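Local coordinates for Wnt inhibitor of Dorsal protein (Drosophila melanogaster, PDB 4KRR) that probably binds, as a secreted Wnt-family ligand, to frizzled seven-transmembrane receptors and signals through them to the nucleus, seen here as its N-terminal domain and linker, at residues L6-A19 and I61-D73. Sequence-based numbering, arbitrary orientation.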
loop_
_atom_site.group_PDB
_atom_site.type_symbol
_atom_site.label_atom_id
_atom_site.label_comp_id
_atom_site.label_asym_id
_atom_site.label_seq_id
_atom_site.Cartn_x
_atom_site.Cartn_y
_atom_site.Cartn_z
ATOM N N LEU A 6 -16.235 -3.009 10.968
ATOM C CA LEU A 6 -14.905 -3.314 10.459
ATOM C C LEU A 6 -14.419 -4.712 10.833
ATOM O O LEU A 6 -14.359 -5.066 12.009
ATOM C CB LEU A 6 -13.891 -2.271 10.942
ATOM C CG LEU A 6 -12.414 -2.588 10.704
ATOM C CD1 LEU A 6 -12.123 -2.712 9.216
ATOM C CD2 LEU A 6 -11.543 -1.519 11.339
ATOM N N SER A 7 -14.072 -5.499 9.817
ATOM C CA SER A 7 -13.476 -6.814 10.017
ATOM C C SER A 7 -12.086 -6.847 9.397
ATOM O O SER A 7 -11.942 -6.797 8.176
ATOM C CB SER A 7 -14.344 -7.900 9.385
ATOM O OG SER A 7 -13.683 -9.155 9.416
ATOM N N TRP A 8 -11.060 -6.927 10.239
ATOM C CA TRP A 8 -9.686 -6.930 9.751
ATOM C C TRP A 8 -9.347 -8.204 8.986
ATOM O O TRP A 8 -8.430 -8.215 8.166
ATOM C CB TRP A 8 -8.697 -6.701 10.896
ATOM C CG TRP A 8 -8.569 -5.257 11.276
ATOM C CD1 TRP A 8 -9.053 -4.658 12.403
ATOM C CD2 TRP A 8 -7.925 -4.225 10.518
ATOM N NE1 TRP A 8 -8.742 -3.319 12.397
ATOM C CE2 TRP A 8 -8.051 -3.028 11.250
ATOM C CE3 TRP A 8 -7.251 -4.199 9.292
ATOM C CZ2 TRP A 8 -7.529 -1.817 10.798
ATOM C CZ3 TRP A 8 -6.733 -2.997 8.845
ATOM C CH2 TRP A 8 -6.876 -1.822 9.596
ATOM N N GLU A 9 -10.093 -9.270 9.251
ATOM C CA GLU A 9 -9.897 -10.534 8.551
ATOM C C GLU A 9 -10.264 -10.409 7.074
ATOM O O GLU A 9 -9.538 -10.883 6.201
ATOM C CB GLU A 9 -10.721 -11.641 9.210
ATOM C CG GLU A 9 -10.691 -12.969 8.468
ATOM C CD GLU A 9 -11.461 -14.058 9.190
ATOM O OE1 GLU A 9 -11.138 -14.336 10.364
ATOM O OE2 GLU A 9 -12.392 -14.633 8.587
ATOM N N ASP A 10 -11.392 -9.762 6.801
ATOM C CA ASP A 10 -11.860 -9.588 5.431
ATOM C C ASP A 10 -11.024 -8.556 4.680
ATOM O O ASP A 10 -10.703 -8.740 3.508
ATOM C CB ASP A 10 -13.335 -9.184 5.417
ATOM C CG ASP A 10 -14.220 -10.196 6.113
ATOM O OD1 ASP A 10 -13.833 -11.381 6.177
ATOM O OD2 ASP A 10 -15.305 -9.807 6.595
ATOM N N ILE A 11 -10.680 -7.469 5.364
ATOM C CA ILE A 11 -9.881 -6.405 4.767
ATOM C C ILE A 11 -8.502 -6.913 4.356
ATOM O O ILE A 11 -8.064 -6.704 3.223
ATOM C CB ILE A 11 -9.725 -5.210 5.728
ATOM C CG1 ILE A 11 -11.071 -4.512 5.926
ATOM C CG2 ILE A 11 -8.706 -4.221 5.192
ATOM C CD1 ILE A 11 -11.623 -3.891 4.658
ATOM N N THR A 12 -7.831 -7.590 5.283
ATOM C CA THR A 12 -6.513 -8.161 5.025
ATOM C C THR A 12 -6.572 -9.209 3.919
ATOM O O THR A 12 -5.716 -9.241 3.036
ATOM C CB THR A 12 -5.916 -8.797 6.300
ATOM O OG1 THR A 12 -5.793 -7.797 7.320
ATOM C CG2 THR A 12 -4.547 -9.395 6.017
ATOM N N GLY A 13 -7.590 -10.062 3.976
ATOM C CA GLY A 13 -7.784 -11.095 2.974
ATOM C C GLY A 13 -7.875 -10.548 1.562
ATOM O O GLY A 13 -7.164 -11.004 0.666
ATOM N N LYS A 14 -8.748 -9.561 1.368
ATOM C CA LYS A 14 -8.927 -8.931 0.064
ATOM C C LYS A 14 -7.681 -8.150 -0.330
ATOM O O LYS A 14 -7.277 -8.155 -1.494
ATOM C CB LYS A 14 -10.147 -8.002 0.059
ATOM C CG LYS A 14 -11.494 -8.714 0.167
ATOM C CD LYS A 14 -12.662 -7.748 -0.039
ATOM C CE LYS A 14 -12.708 -6.666 1.030
ATOM N NZ LYS A 14 -13.761 -5.635 0.768
ATOM N N GLY A 15 -7.072 -7.481 0.643
ATOM C CA GLY A 15 -5.851 -6.737 0.398
ATOM C C GLY A 15 -4.711 -7.609 -0.097
ATOM O O GLY A 15 -4.081 -7.299 -1.107
ATOM N N LEU A 16 -4.448 -8.704 0.611
ATOM C CA LEU A 16 -3.356 -9.605 0.250
ATOM C C LEU A 16 -3.575 -10.284 -1.102
ATOM O O LEU A 16 -2.618 -10.561 -1.825
ATOM C CB LEU A 16 -3.130 -10.652 1.343
ATOM C CG LEU A 16 -2.663 -10.104 2.692
ATOM C CD1 LEU A 16 -2.354 -11.236 3.659
ATOM C CD2 LEU A 16 -1.458 -9.195 2.515
ATOM N N LYS A 17 -4.831 -10.557 -1.440
ATOM C CA LYS A 17 -5.144 -11.137 -2.742
ATOM C C LYS A 17 -4.795 -10.149 -3.851
ATOM O O LYS A 17 -4.176 -10.514 -4.850
ATOM C CB LYS A 17 -6.618 -11.536 -2.828
ATOM C CG LYS A 17 -7.013 -12.160 -4.161
ATOM C CD LYS A 17 -8.489 -12.524 -4.186
ATOM C CE LYS A 17 -8.897 -13.093 -5.537
ATOM N NZ LYS A 17 -10.337 -13.478 -5.567
ATOM N N GLN A 18 -5.190 -8.894 -3.658
ATOM C CA GLN A 18 -4.882 -7.836 -4.612
ATOM C C GLN A 18 -3.376 -7.610 -4.688
ATOM O O GLN A 18 -2.815 -7.443 -5.774
ATOM C CB GLN A 18 -5.594 -6.539 -4.215
ATOM C CG GLN A 18 -5.214 -5.326 -5.053
ATOM C CD GLN A 18 -5.616 -5.467 -6.512
ATOM O OE1 GLN A 18 -4.800 -5.826 -7.363
ATOM N NE2 GLN A 18 -6.878 -5.178 -6.808
ATOM N N ALA A 19 -2.729 -7.620 -3.526
ATOM C CA ALA A 19 -1.290 -7.403 -3.441
ATOM C C ALA A 19 -0.524 -8.503 -4.165
ATOM O O ALA A 19 0.449 -8.230 -4.870
ATOM C CB ALA A 19 -0.852 -7.314 -1.985
ATOM N N ILE A 61 3.827 -3.484 -0.756
ATOM C CA ILE A 61 2.684 -3.722 -1.634
ATOM C C ILE A 61 1.497 -4.289 -0.852
ATOM O O ILE A 61 0.341 -4.035 -1.192
ATOM C CB ILE A 61 3.043 -4.635 -2.844
ATOM C CG1 ILE A 61 1.933 -4.609 -3.900
ATOM C CG2 ILE A 61 3.324 -6.063 -2.400
ATOM C CD1 ILE A 61 1.931 -3.363 -4.773
ATOM N N SER A 62 1.784 -5.036 0.211
ATOM C CA SER A 62 0.733 -5.621 1.036
ATOM C C SER A 62 0.050 -4.557 1.889
ATOM O O SER A 62 -1.177 -4.498 1.951
ATOM C CB SER A 62 1.292 -6.741 1.916
ATOM O OG SER A 62 1.875 -7.758 1.121
ATOM N N MET A 63 0.852 -3.721 2.544
ATOM C CA MET A 63 0.327 -2.595 3.307
ATOM C C MET A 63 -0.495 -1.663 2.427
ATOM O O MET A 63 -1.582 -1.233 2.810
ATOM C CB MET A 63 1.464 -1.801 3.946
ATOM C CG MET A 63 1.006 -0.484 4.549
ATOM S SD MET A 63 2.343 0.455 5.294
ATOM C CE MET A 63 1.482 1.964 5.733
ATOM N N ALA A 64 0.035 -1.353 1.247
ATOM C CA ALA A 64 -0.630 -0.445 0.320
ATOM C C ALA A 64 -1.982 -0.989 -0.133
ATOM O O ALA A 64 -2.954 -0.242 -0.247
ATOM C CB ALA A 64 0.263 -0.164 -0.882
ATOM N N ALA A 65 -2.038 -2.293 -0.385
ATOM C CA ALA A 65 -3.264 -2.925 -0.859
ATOM C C ALA A 65 -4.323 -2.979 0.234
ATOM O O ALA A 65 -5.515 -2.850 -0.038
ATOM C CB ALA A 65 -2.973 -4.318 -1.384
ATOM N N ILE A 66 -3.880 -3.172 1.470
ATOM C CA ILE A 66 -4.789 -3.221 2.606
ATOM C C ILE A 66 -5.390 -1.844 2.872
ATOM O O ILE A 66 -6.593 -1.717 3.104
ATOM C CB ILE A 66 -4.078 -3.754 3.871
ATOM C CG1 ILE A 66 -3.707 -5.227 3.683
ATOM C CG2 ILE A 66 -4.962 -3.593 5.099
ATOM C CD1 ILE A 66 -2.959 -5.826 4.855
ATOM N N VAL A 67 -4.547 -0.815 2.827
ATOM C CA VAL A 67 -4.995 0.558 3.043
ATOM C C VAL A 67 -5.888 1.037 1.896
ATOM O O VAL A 67 -6.893 1.714 2.119
ATOM C CB VAL A 67 -3.799 1.521 3.235
ATOM C CG1 VAL A 67 -4.276 2.965 3.322
ATOM C CG2 VAL A 67 -3.009 1.143 4.487
ATOM N N HIS A 68 -5.520 0.671 0.671
ATOM C CA HIS A 68 -6.321 0.996 -0.504
ATOM C C HIS A 68 -7.703 0.361 -0.389
ATOM O O HIS A 68 -8.715 0.987 -0.707
ATOM C CB HIS A 68 -5.621 0.509 -1.776
ATOM C CG HIS A 68 -6.271 0.966 -3.046
ATOM N ND1 HIS A 68 -7.388 0.355 -3.575
ATOM C CD2 HIS A 68 -5.948 1.964 -3.903
ATOM C CE1 HIS A 68 -7.730 0.962 -4.697
ATOM N NE2 HIS A 68 -6.872 1.941 -4.920
ATOM N N THR A 69 -7.736 -0.884 0.074
ATOM C CA THR A 69 -8.992 -1.603 0.254
ATOM C C THR A 69 -9.830 -0.946 1.346
ATOM O O THR A 69 -11.032 -0.740 1.178
ATOM C CB THR A 69 -8.748 -3.083 0.614
ATOM O OG1 THR A 69 -8.021 -3.720 -0.444
ATOM C CG2 THR A 69 -10.068 -3.812 0.823
ATOM N N LEU A 70 -9.181 -0.612 2.459
ATOM C CA LEU A 70 -9.857 0.000 3.598
ATOM C C LEU A 70 -10.389 1.389 3.260
ATOM O O LEU A 70 -11.509 1.742 3.631
ATOM C CB LEU A 70 -8.916 0.074 4.805
ATOM C CG LEU A 70 -9.472 0.755 6.056
ATOM C CD1 LEU A 70 -10.732 0.051 6.538
ATOM C CD2 LEU A 70 -8.422 0.805 7.160
ATOM N N THR A 71 -9.580 2.174 2.556
ATOM C CA THR A 71 -9.983 3.509 2.133
ATOM C C THR A 71 -11.192 3.447 1.202
ATOM O O THR A 71 -12.163 4.191 1.370
ATOM C CB THR A 71 -8.839 4.229 1.398
ATOM O OG1 THR A 71 -7.678 4.265 2.235
ATOM C CG2 THR A 71 -9.245 5.650 1.030
ATOM N N LYS A 72 -11.125 2.549 0.224
ATOM C CA LYS A 72 -12.178 2.421 -0.779
ATOM C C LYS A 72 -13.480 1.913 -0.171
ATOM O O LYS A 72 -14.551 2.459 -0.433
ATOM C CB LYS A 72 -11.725 1.497 -1.912
ATOM C CG LYS A 72 -12.683 1.433 -3.089
ATOM C CD LYS A 72 -12.102 0.609 -4.228
ATOM C CE LYS A 72 -13.011 0.631 -5.447
ATOM N NZ LYS A 72 -12.454 -0.164 -6.577
ATOM N N ASP A 73 -13.383 0.870 0.646
ATOM C CA ASP A 73 -14.561 0.274 1.269
ATOM C C ASP A 73 -15.249 1.227 2.242
ATOM O O ASP A 73 -16.474 1.208 2.374
ATOM C CB ASP A 73 -14.199 -1.038 1.964
ATOM C CG ASP A 73 -13.920 -2.157 0.982
ATOM O OD1 ASP A 73 -13.570 -1.856 -0.179
ATOM O OD2 ASP A 73 -14.050 -3.336 1.370
#
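Ile66 and Ile11 interlock as knobs into holes where segments 8-19 and 61-73 of helices 8-26 and 53-75 pack, segment axes 7.7 Å apart at closest and directions 125° apart. Ile66 fits among Ile11, Thr12, Gly15 and Leu16; Ile11 fits among Ile66, Thr69, Leu70 and Asp73. Their CG2 methyls meet at 3.8 Å. With CG1 anti to the carbonyl carbon (chi1 -67°) and the chain extended beyond it, Ile66 brings CD1 alongside Thr12 CG2, both pointing the same way. Ile66 CG2 meets the Trp8 ring at its edge.

Gly15 lets the backbones close in, with its CA 4.3 Å from Ile66 CA; a CB there would clash with Ile66 CG1. Ala19 CB packs on Ala65 CB at 3.7 Å.

Thr69 splits its two branches. OG1 donates to Ala65 O at 2.7 Å, while Thr69 N reaches that oxygen from the opposite face of its plane. CG2, anti to the backbone N, touches Lys14 CE and Ile11 CD1. A glycine here would probably leave a gap beside these two side chains and Ala65 O with one donor fewer. Bent at chi3 (-63°), Lys14 turns NZ to Asp73 OD2 in a salt bridge; the modelled 2.4 Å between Lys14 NZ and Asp73 OD2 is very short, and its exact length is doubtful.

Within this helical Wnt N-terminal domain, helix 36-44 covers Ala19 and Ser62, while Phe158 of helix 158-170 packs on Ala65. His107 stacks on Trp8, and helices 97-107 and 113-127 pack against Met63 and Val67 of helix 53-75.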